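Local coordinates for protein clan CA, family C40, NlpC/P60 superfamily cysteine peptidase (Trichomonas vaginalis, PDB 6BIO) that probably acts as a cysteine peptidase of the NlpC/P60 superfamily, belonging to a group of peptidoglycan hydrolases with which the parasite targets bacteria, at residues A[13-18]-A[53-58]; A[162-167]-A[186-191]; A[224-229]-A[268-273]. All blocks are in the same frame, centred on the assembly; numbering follows the deposited sequence. Where two conformers were deposited one is given.

Contact 1 of 3, residues A[13-18]-A[53-58]; sequences SSYQTQ and YVHILG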
loop_
_atom_site.group_PDB
_atom_site.type_symbol
_atom_site.label_atom_id
_atom_site.label_comp_id
_atom_site.label_asym_id
_atom_site.label_seq_id
_atom_site.Cartn_x
_atom_site.Cartn_y
_atom_site.Cartn_z
ATOM N N SER A 13 1.885 22.687 -3.731
ATOM C CA SER A 13 2.338 21.314 -3.580
ATOM C C SER A 13 3.792 21.259 -3.138
ATOM O O SER A 13 4.620 22.025 -3.616
ATOM C CB SER A 13 2.205 20.529 -4.875
ATOM O OG SER A 13 2.724 19.216 -4.688
ATOM N N SER A 14 4.061 20.384 -2.174
ATOM C CA SER A 14 5.417 20.028 -1.782
ATOM C C SER A 14 5.818 18.653 -2.298
ATOM O O SER A 14 6.845 18.116 -1.862
ATOM C CB SER A 14 5.596 20.088 -0.259
ATOM O OG SER A 14 4.897 19.018 0.366
ATOM N N TYR A 15 5.052 18.087 -3.231
ATOM C CA TYR A 15 5.261 16.706 -3.658
ATOM C C TYR A 15 6.552 16.605 -4.459
ATOM O O TYR A 15 6.692 17.254 -5.500
ATOM C CB TYR A 15 4.063 16.235 -4.479
ATOM C CG TYR A 15 4.053 14.733 -4.739
ATOM C CD1 TYR A 15 4.702 14.195 -5.822
ATOM C CD2 TYR A 15 3.426 13.876 -3.873
ATOM C CE1 TYR A 15 4.726 12.824 -6.049
ATOM C CE2 TYR A 15 3.444 12.509 -4.073
ATOM C CZ TYR A 15 4.108 11.982 -5.143
ATOM O OH TYR A 15 4.107 10.581 -5.253
ATOM N N GLN A 16 7.495 15.798 -3.972
ATOM C CA GLN A 16 8.780 15.672 -4.622
ATOM C C GLN A 16 8.721 14.653 -5.754
ATOM O O GLN A 16 7.952 13.688 -5.744
ATOM C CB GLN A 16 9.819 15.262 -3.578
ATOM C CG GLN A 16 9.981 16.254 -2.444
ATOM C CD GLN A 16 10.394 17.640 -2.924
ATOM O OE1 GLN A 16 11.408 17.803 -3.627
ATOM N NE2 GLN A 16 9.614 18.648 -2.544
ATOM N N THR A 17 9.559 14.882 -6.761
ATOM C CA THR A 17 9.639 13.978 -7.896
ATOM C C THR A 17 10.062 12.589 -7.448
ATOM O O THR A 17 11.092 12.418 -6.769
ATOM C CB THR A 17 10.634 14.542 -8.892
ATOM O OG1 THR A 17 10.305 15.913 -9.126
ATOM C CG2 THR A 17 10.608 13.756 -10.188
ATOM N N GLN A 18 9.227 11.604 -7.794
ATOM C CA GLN A 18 9.444 10.225 -7.382
ATOM C C GLN A 18 9.203 9.300 -8.562
ATOM O O GLN A 18 8.545 9.654 -9.532
ATOM C CB GLN A 18 8.502 9.854 -6.242
ATOM C CG GLN A 18 8.826 10.586 -4.978
ATOM C CD GLN A 18 7.690 10.570 -3.965
ATOM O OE1 GLN A 18 7.377 9.533 -3.369
ATOM N NE2 GLN A 18 7.089 11.738 -3.726
ATOM N N TYR A 53 5.225 -2.874 -3.636
ATOM C CA TYR A 53 5.355 -1.668 -4.444
ATOM C C TYR A 53 5.701 -0.476 -3.548
ATOM O O TYR A 53 5.173 -0.332 -2.438
ATOM C CB TYR A 53 4.052 -1.408 -5.212
ATOM C CG TYR A 53 3.567 -2.526 -6.110
ATOM C CD1 TYR A 53 4.397 -3.503 -6.579
ATOM C CD2 TYR A 53 2.242 -2.569 -6.462
ATOM C CE1 TYR A 53 3.909 -4.514 -7.405
ATOM C CE2 TYR A 53 1.744 -3.545 -7.313
ATOM C CZ TYR A 53 2.587 -4.512 -7.765
ATOM O OH TYR A 53 2.084 -5.502 -8.602
ATOM N N VAL A 54 6.567 0.395 -4.067
ATOM C CA VAL A 54 7.001 1.586 -3.349
ATOM C C VAL A 54 7.069 2.751 -4.326
ATOM O O VAL A 54 7.137 2.567 -5.542
ATOM C CB VAL A 54 8.373 1.397 -2.657
ATOM C CG1 VAL A 54 8.311 0.245 -1.704
ATOM C CG2 VAL A 54 9.476 1.228 -3.678
ATOM N N HIS A 55 7.165 3.959 -3.754
ATOM C CA HIS A 55 7.699 5.084 -4.465
ATOM C C HIS A 55 9.180 5.210 -4.129
ATOM O O HIS A 55 9.609 4.913 -3.010
ATOM C CB HIS A 55 7.054 6.407 -4.048
ATOM C CG HIS A 55 5.553 6.402 -4.055
ATOM N ND1 HIS A 55 4.775 6.911 -5.078
ATOM C CD2 HIS A 55 4.693 5.967 -3.115
ATOM C CE1 HIS A 55 3.500 6.750 -4.771
ATOM N NE2 HIS A 55 3.423 6.209 -3.571
ATOM N N ILE A 56 9.966 5.656 -5.097
ATOM C CA ILE A 56 11.404 5.876 -4.922
ATOM C C ILE A 56 11.649 7.366 -4.892
ATOM O O ILE A 56 11.383 8.050 -5.878
ATOM C CB ILE A 56 12.240 5.180 -6.010
ATOM C CG1 ILE A 56 11.931 3.679 -6.055
ATOM C CG2 ILE A 56 13.692 5.486 -5.814
ATOM C CD1 ILE A 56 12.484 3.027 -7.292
ATOM N N LEU A 57 12.160 7.860 -3.767
ATOM C CA LEU A 57 12.488 9.264 -3.560
ATOM C C LEU A 57 13.876 9.617 -4.065
ATOM O O LEU A 57 14.129 10.779 -4.386
ATOM C CB LEU A 57 12.388 9.608 -2.072
ATOM C CG LEU A 57 10.989 9.676 -1.481
ATOM C CD1 LEU A 57 11.019 9.409 0.037
ATOM C CD2 LEU A 57 10.429 11.036 -1.761
ATOM N N GLY A 58 14.769 8.642 -4.163
ATOM C CA GLY A 58 16.118 8.887 -4.622
ATOM C C GLY A 58 17.032 7.777 -4.165
ATOM O O GLY A 58 16.584 6.796 -3.579
HETATM O O HOH W 1 12.343 12.880 -4.466
#
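Q18 makes most of the contact, lying alongside L57 while its OE1 reaches H55. The apolar part is the match with L57: the two side chains run side by side in the same direction, Q18 CG sits 3.6 Å from L57 CD2, and the amide carbon CD lies against the same methyl. Beyond CG the glutamine chain is extended (chi2 163°), which carries its amide to the histidine. There Q18 OE1 comes within 3.2 Å of H55 CB, the amide and imidazole planes being 60° apart. The other end of the amide, Q18 NE2, lies over one face of the Y15 ring and donates back to Q16 O at 2.9 Å, which fixes the amide's rotation.

Segment 13-18 is the lead-in to strand 19-23, which pairs antiparallel with strand 53-60. At its start S13 OG accepts from Y15 N in an ST turn.

The backbones meet more lightly, through a CA-H...O contact from Q18 CA to I56 O at 3.3 Å. A water donates to both T17 O and L57 O, joining the two segments.

Y15 and H55 cross at about a right angle, Y15 OH standing 3.7 Å from H55 ND1 without bonding to it. Charged partners outside both segments complete the site: D119 bridges Y15 OH and H55 ND1 with its two carboxylate oxygens, R67 bonds Q18 OE1, and D194 holds H55 NE2. Two carboxylates would probably favour an imidazolium.

Contact 2 of 3, residues A[162-167]-A[186-191]; sequences VKTKLG and MQWAYN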
loop_
_atom_site.group_PDB
_atom_site.type_symbol
_atom_site.label_atom_id
_atom_site.label_comp_id
_atom_site.label_asym_id
_atom_site.label_seq_id
_atom_site.Cartn_x
_atom_site.Cartn_y
_atom_site.Cartn_z
ATOM N N VAL A 162 -7.771 -8.852 0.188
ATOM C CA VAL A 162 -7.541 -10.119 0.884
ATOM C C VAL A 162 -8.393 -11.237 0.299
ATOM O O VAL A 162 -7.957 -12.395 0.295
ATOM C CB VAL A 162 -7.647 -10.033 2.418
ATOM C CG1 VAL A 162 -6.629 -9.082 2.987
ATOM C CG2 VAL A 162 -9.072 -9.657 2.855
ATOM N N LYS A 163 -9.590 -10.935 -0.215
ATOM C CA LYS A 163 -10.383 -11.972 -0.875
ATOM C C LYS A 163 -9.648 -12.562 -2.060
ATOM O O LYS A 163 -9.803 -13.743 -2.330
ATOM C CB LYS A 163 -11.748 -11.437 -1.306
ATOM C CG LYS A 163 -12.661 -11.128 -0.139
ATOM C CD LYS A 163 -13.948 -10.450 -0.597
ATOM C CE LYS A 163 -14.724 -9.949 0.598
ATOM N NZ LYS A 163 -16.088 -9.423 0.197
ATOM N N THR A 164 -8.851 -11.758 -2.774
ATOM C CA THR A 164 -8.126 -12.268 -3.940
ATOM C C THR A 164 -7.090 -13.308 -3.547
ATOM O O THR A 164 -6.532 -13.977 -4.439
ATOM C CB THR A 164 -7.412 -11.158 -4.738
ATOM O OG1 THR A 164 -6.243 -10.695 -4.061
ATOM C CG2 THR A 164 -8.350 -10.001 -5.081
ATOM N N LYS A 165 -6.795 -13.439 -2.241
ATOM C CA LYS A 165 -5.809 -14.400 -1.776
ATOM C C LYS A 165 -6.428 -15.593 -1.060
ATOM O O LYS A 165 -5.684 -16.444 -0.520
ATOM C CB LYS A 165 -4.758 -13.731 -0.890
ATOM C CG LYS A 165 -3.989 -12.622 -1.653
ATOM C CD LYS A 165 -3.238 -13.153 -2.853
ATOM C CE LYS A 165 -2.479 -12.037 -3.530
ATOM N NZ LYS A 165 -1.529 -12.518 -4.559
ATOM N N LEU A 166 -7.752 -15.684 -1.042
ATOM C CA LEU A 166 -8.379 -16.889 -0.516
ATOM C C LEU A 166 -7.763 -18.132 -1.158
ATOM O O LEU A 166 -7.566 -18.196 -2.387
ATOM C CB LEU A 166 -9.886 -16.862 -0.777
ATOM C CG LEU A 166 -10.619 -15.893 0.165
ATOM C CD1 LEU A 166 -11.996 -15.560 -0.381
ATOM C CD2 LEU A 166 -10.706 -16.432 1.613
ATOM N N GLY A 167 -7.456 -19.128 -0.312
ATOM C CA GLY A 167 -6.888 -20.374 -0.766
ATOM C C GLY A 167 -5.384 -20.404 -0.812
ATOM O O GLY A 167 -4.814 -21.478 -1.016
ATOM N N MET A 186 -1.964 -8.908 5.925
ATOM C CA MET A 186 -2.461 -7.562 6.204
ATOM C C MET A 186 -1.541 -6.529 5.600
ATOM O O MET A 186 -2.008 -5.587 4.956
ATOM C CB MET A 186 -2.559 -7.342 7.708
ATOM C CG MET A 186 -3.370 -8.350 8.532
ATOM S SD MET A 186 -5.147 -8.497 8.143
ATOM C CE MET A 186 -5.093 -9.756 6.850
ATOM N N GLN A 187 -0.232 -6.689 5.801
ATOM C CA GLN A 187 0.705 -5.684 5.314
ATOM C C GLN A 187 0.699 -5.645 3.793
ATOM O O GLN A 187 0.713 -4.564 3.194
ATOM C CB GLN A 187 2.099 -5.941 5.860
ATOM C CG GLN A 187 3.090 -4.834 5.490
ATOM C CD GLN A 187 4.505 -5.132 5.904
ATOM O OE1 GLN A 187 5.080 -6.167 5.547
ATOM N NE2 GLN A 187 5.104 -4.216 6.634
ATOM N N TRP A 188 0.648 -6.818 3.156
ATOM C CA TRP A 188 0.585 -6.887 1.703
ATOM C C TRP A 188 -0.642 -6.140 1.179
ATOM O O TRP A 188 -0.573 -5.382 0.198
ATOM C CB TRP A 188 0.574 -8.366 1.264
ATOM C CG TRP A 188 0.210 -8.476 -0.198
ATOM C CD1 TRP A 188 1.018 -8.304 -1.256
ATOM C CD2 TRP A 188 -1.112 -8.648 -0.724
ATOM N NE1 TRP A 188 0.281 -8.355 -2.424
ATOM C CE2 TRP A 188 -1.026 -8.555 -2.121
ATOM C CE3 TRP A 188 -2.360 -8.881 -0.144
ATOM C CZ2 TRP A 188 -2.146 -8.690 -2.942
ATOM C CZ3 TRP A 188 -3.448 -9.002 -0.968
ATOM C CH2 TRP A 188 -3.334 -8.876 -2.347
ATOM N N ALA A 189 -1.813 -6.419 1.751
ATOM C CA ALA A 189 -3.037 -5.835 1.214
ATOM C C ALA A 189 -2.945 -4.315 1.247
ATOM O O ALA A 189 -3.310 -3.622 0.292
ATOM C CB ALA A 189 -4.257 -6.325 1.993
ATOM N N TYR A 190 -2.481 -3.762 2.376
ATOM C CA TYR A 190 -2.359 -2.311 2.458
ATOM C C TYR A 190 -1.224 -1.765 1.594
ATOM O O TYR A 190 -1.333 -0.647 1.063
ATOM C CB TYR A 190 -2.329 -1.846 3.935
ATOM C CG TYR A 190 -3.755 -1.727 4.449
ATOM C CD1 TYR A 190 -4.479 -0.601 4.140
ATOM C CD2 TYR A 190 -4.372 -2.729 5.175
ATOM C CE1 TYR A 190 -5.779 -0.476 4.512
ATOM C CE2 TYR A 190 -5.695 -2.614 5.552
ATOM C CZ TYR A 190 -6.385 -1.460 5.253
ATOM O OH TYR A 190 -7.706 -1.297 5.604
ATOM N N ASN A 191 -0.182 -2.558 1.340
ATOM C CA ASN A 191 0.855 -2.149 0.396
ATOM C C ASN A 191 0.228 -1.844 -0.958
ATOM O O ASN A 191 0.605 -0.875 -1.621
ATOM C CB ASN A 191 1.908 -3.241 0.238
ATOM C CG ASN A 191 2.948 -2.836 -0.789
ATOM O OD1 ASN A 191 2.904 -3.236 -1.956
ATOM N ND2 ASN A 191 3.863 -1.987 -0.379
#
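V162 CG1 packs on A189 CB at 3.8 Å and more loosely on M186 CE at 4.2 Å, forming the buried side of the contact. V162 and M186 both also touch M240 of strand 237-243, so here the end of helix 154-163 and helix 182-191 pack together against the sheet of the NlpC/P60 domain. In this family the catalytic cysteine characteristically sits at the start of the helix that corresponds to 182-191.

The indole of W188, which also meets Y180 edge-to-face, is packed just as closely. K165 takes one face: chi1 (-60°) sets its CG 3.7 Å from W188 CZ3, and a bend at chi2 (-61°) turns the chain back over the six-membered ring, with K165 CE 3.4 Å from W188 CZ2.

The solvent side is thinner. T164 is exposed, and its OG1, hydrogen-bonded to L161 O, merely approaches W188 CH2 at 3.8 Å. K165 NZ turns to P177 O. With its ammonium end held there, the lysine offers W188 a methylene that the charge probably polarises; the two segments are held by apolar burial and this CH-pi contact, with no direct polar bond between them.

Contact 3 of 3, residues A[224-229]-A[268-273]; sequences TFRTDS and PVSTIR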
loop_
_atom_site.group_PDB
_atom_site.type_symbol
_atom_site.label_atom_id
_atom_site.label_comp_id
_atom_site.label_asym_id
_atom_site.label_seq_id
_atom_site.Cartn_x
_atom_site.Cartn_y
_atom_site.Cartn_z
ATOM N N THR A 224 -6.778 -7.679 15.909
ATOM C CA THR A 224 -5.693 -8.461 16.485
ATOM C C THR A 224 -6.221 -9.311 17.633
ATOM O O THR A 224 -7.246 -8.988 18.250
ATOM C CB THR A 224 -4.559 -7.559 16.956
ATOM O OG1 THR A 224 -5.069 -6.664 17.943
ATOM C CG2 THR A 224 -3.976 -6.792 15.767
ATOM N N PHE A 225 -5.531 -10.421 17.898
ATOM C CA PHE A 225 -5.970 -11.415 18.859
ATOM C C PHE A 225 -4.782 -11.920 19.671
ATOM O O PHE A 225 -3.633 -11.940 19.218
ATOM C CB PHE A 225 -6.607 -12.632 18.171
ATOM C CG PHE A 225 -7.792 -12.322 17.248
ATOM C CD1 PHE A 225 -9.088 -12.287 17.755
ATOM C CD2 PHE A 225 -7.617 -12.084 15.882
ATOM C CE1 PHE A 225 -10.185 -12.050 16.906
ATOM C CE2 PHE A 225 -8.696 -11.869 15.067
ATOM C CZ PHE A 225 -9.970 -11.846 15.568
ATOM N N ARG A 226 -5.116 -12.406 20.879
ATOM C CA ARG A 226 -4.166 -13.085 21.750
ATOM C C ARG A 226 -4.514 -14.562 21.721
ATOM O O ARG A 226 -5.533 -14.974 22.280
ATOM C CB ARG A 226 -4.226 -12.497 23.171
ATOM C CG ARG A 226 -4.023 -10.997 23.165
ATOM C CD ARG A 226 -3.671 -10.471 24.557
ATOM N NE ARG A 226 -4.774 -10.736 25.468
ATOM C CZ ARG A 226 -5.866 -10.009 25.612
ATOM N NH1 ARG A 226 -6.001 -8.837 25.009
ATOM N NH2 ARG A 226 -6.827 -10.435 26.441
ATOM N N THR A 227 -3.690 -15.359 21.037
ATOM C CA THR A 227 -4.021 -16.762 20.779
ATOM C C THR A 227 -3.083 -17.758 21.427
ATOM O O THR A 227 -3.288 -18.959 21.235
ATOM C CB THR A 227 -4.107 -17.085 19.266
ATOM O OG1 THR A 227 -2.799 -17.088 18.694
ATOM C CG2 THR A 227 -5.006 -16.102 18.521
ATOM N N ASP A 228 -2.084 -17.323 22.197
ATOM C CA ASP A 228 -1.099 -18.236 22.800
ATOM C C ASP A 228 -1.326 -18.290 24.306
ATOM O O ASP A 228 -1.021 -17.337 25.030
ATOM C CB ASP A 228 0.314 -17.736 22.479
ATOM C CG ASP A 228 1.400 -18.600 23.090
ATOM O OD1 ASP A 228 1.104 -19.583 23.794
ATOM O OD2 ASP A 228 2.581 -18.271 22.866
ATOM N N SER A 229 -1.893 -19.390 24.782
ATOM C CA SER A 229 -2.202 -19.446 26.217
ATOM C C SER A 229 -0.965 -19.577 27.103
ATOM O O SER A 229 -1.078 -19.346 28.312
ATOM C CB SER A 229 -3.209 -20.555 26.503
ATOM O OG SER A 229 -2.704 -21.762 26.058
ATOM N N PRO A 268 -9.474 -14.069 22.366
ATOM C CA PRO A 268 -9.834 -12.687 22.674
ATOM C C PRO A 268 -9.235 -11.689 21.706
ATOM O O PRO A 268 -8.078 -11.798 21.299
ATOM C CB PRO A 268 -9.238 -12.475 24.059
ATOM C CG PRO A 268 -8.158 -13.481 24.127
ATOM C CD PRO A 268 -8.654 -14.663 23.425
ATOM N N VAL A 269 -10.047 -10.700 21.358
ATOM C CA VAL A 269 -9.591 -9.549 20.599
ATOM C C VAL A 269 -8.700 -8.691 21.484
ATOM O O VAL A 269 -8.996 -8.462 22.661
ATOM C CB VAL A 269 -10.801 -8.720 20.154
ATOM C CG1 VAL A 269 -10.318 -7.415 19.553
ATOM C CG2 VAL A 269 -11.631 -9.496 19.144
ATOM N N SER A 270 -7.644 -8.147 20.882
ATOM C CA SER A 270 -6.821 -7.102 21.515
ATOM C C SER A 270 -7.328 -5.736 21.079
ATOM O O SER A 270 -7.896 -5.005 21.882
ATOM C CB SER A 270 -5.355 -7.289 21.170
ATOM O OG SER A 270 -4.610 -6.228 21.661
ATOM N N THR A 271 -7.136 -5.372 19.807
ATOM C CA THR A 271 -7.707 -4.132 19.294
ATOM C C THR A 271 -8.255 -4.332 17.890
ATOM O O THR A 271 -7.901 -5.273 17.175
ATOM C CB THR A 271 -6.714 -2.920 19.301
ATOM O OG1 THR A 271 -5.666 -3.107 18.370
ATOM C CG2 THR A 271 -6.156 -2.628 20.699
ATOM N N ILE A 272 -9.138 -3.418 17.520
ATOM C CA ILE A 272 -9.626 -3.232 16.153
ATOM C C ILE A 272 -9.015 -1.937 15.649
ATOM O O ILE A 272 -9.159 -0.884 16.288
ATOM C CB ILE A 272 -11.162 -3.169 16.118
ATOM C CG1 ILE A 272 -11.773 -4.451 16.744
ATOM C CG2 ILE A 272 -11.625 -2.956 14.669
ATOM C CD1 ILE A 272 -13.242 -4.315 17.014
ATOM N N ARG A 273 -8.328 -2.009 14.500
ATOM C CA ARG A 273 -7.558 -0.882 14.006
ATOM C C ARG A 273 -7.940 -0.580 12.561
ATOM O O ARG A 273 -8.032 -1.493 11.719
ATOM C CB ARG A 273 -6.055 -1.168 14.054
ATOM C CG ARG A 273 -5.479 -1.352 15.438
ATOM C CD ARG A 273 -5.610 -0.124 16.273
ATOM N NE ARG A 273 -4.867 -0.239 17.522
ATOM C CZ ARG A 273 -4.409 0.788 18.224
ATOM N NH1 ARG A 273 -4.542 2.022 17.775
ATOM N NH2 ARG A 273 -3.765 0.555 19.378
HETATM O O HOH W 2 -3.808 -6.997 24.120
#
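T224 and T271 are joined by two bonds: T224 N donates to T271 O at 2.9 Å, and T271 N donates to the hydroxyl T224 OG1 at 3.1 Å. S270 N meets T224 O at 2.8 Å from above the carbonyl plane, so T224 faces two residues of the other strand. With S270 in a helix-like backbone conformation, this is a variant of the classic beta bulge in the antiparallel sheet of the NlpC/P60 domain, the second N-H being taken by the threonine hydroxyl instead of its carbonyl. The hydroxyl reaches the bulge by standing between its own N and carbonyl carbon (chi1 60°). D205 OD1 completes the cluster by bonding the hydroxyls of T224, S270 and T271.

R226, just past the end of the strand, still donates from N to P268 O at 3.1 Å, nearly straight (163°). A water links R226 NH1 to S270 OG, while the guanidinium passes P268 CB, R226 NH2 being 4.0 Å away.

P268 O lies at the edge of the F225 ring, near its plane, and takes a CA-H...O contact from F225 CA at 3.2 Å. F247 and Y265 supply further aromatic neighbours. Although the side chains of the non-hydrogen-bonded pair F225-V269 diverge, F225 CE1 still rests 3.7 Å from V269 CG2.

Overall arrangement
The three contacts follow one another along the chain, each closing before the next opens. Contact 1 belongs to the beta part before the peptidase, the part that includes the bacterial SH3 region; contacts 2 and 3 both lie in the NlpC/P60 part. Centres of contacts 1 and 2 are about 25 Å apart, yet the two touch: Y53 N and N191 OD1 are 2.9 Å apart, a probable hydrogen bond tying strand 53-60 to helix 182-191. The bond from H55 to D194 is a second tie between the two parts. Contact 3 is about 19 Å from contact 2 and 35 Å from contact 1, centre to centre. Contact 2 therefore adjoins the N-terminal part, with contact 3 farther off in the peptidase.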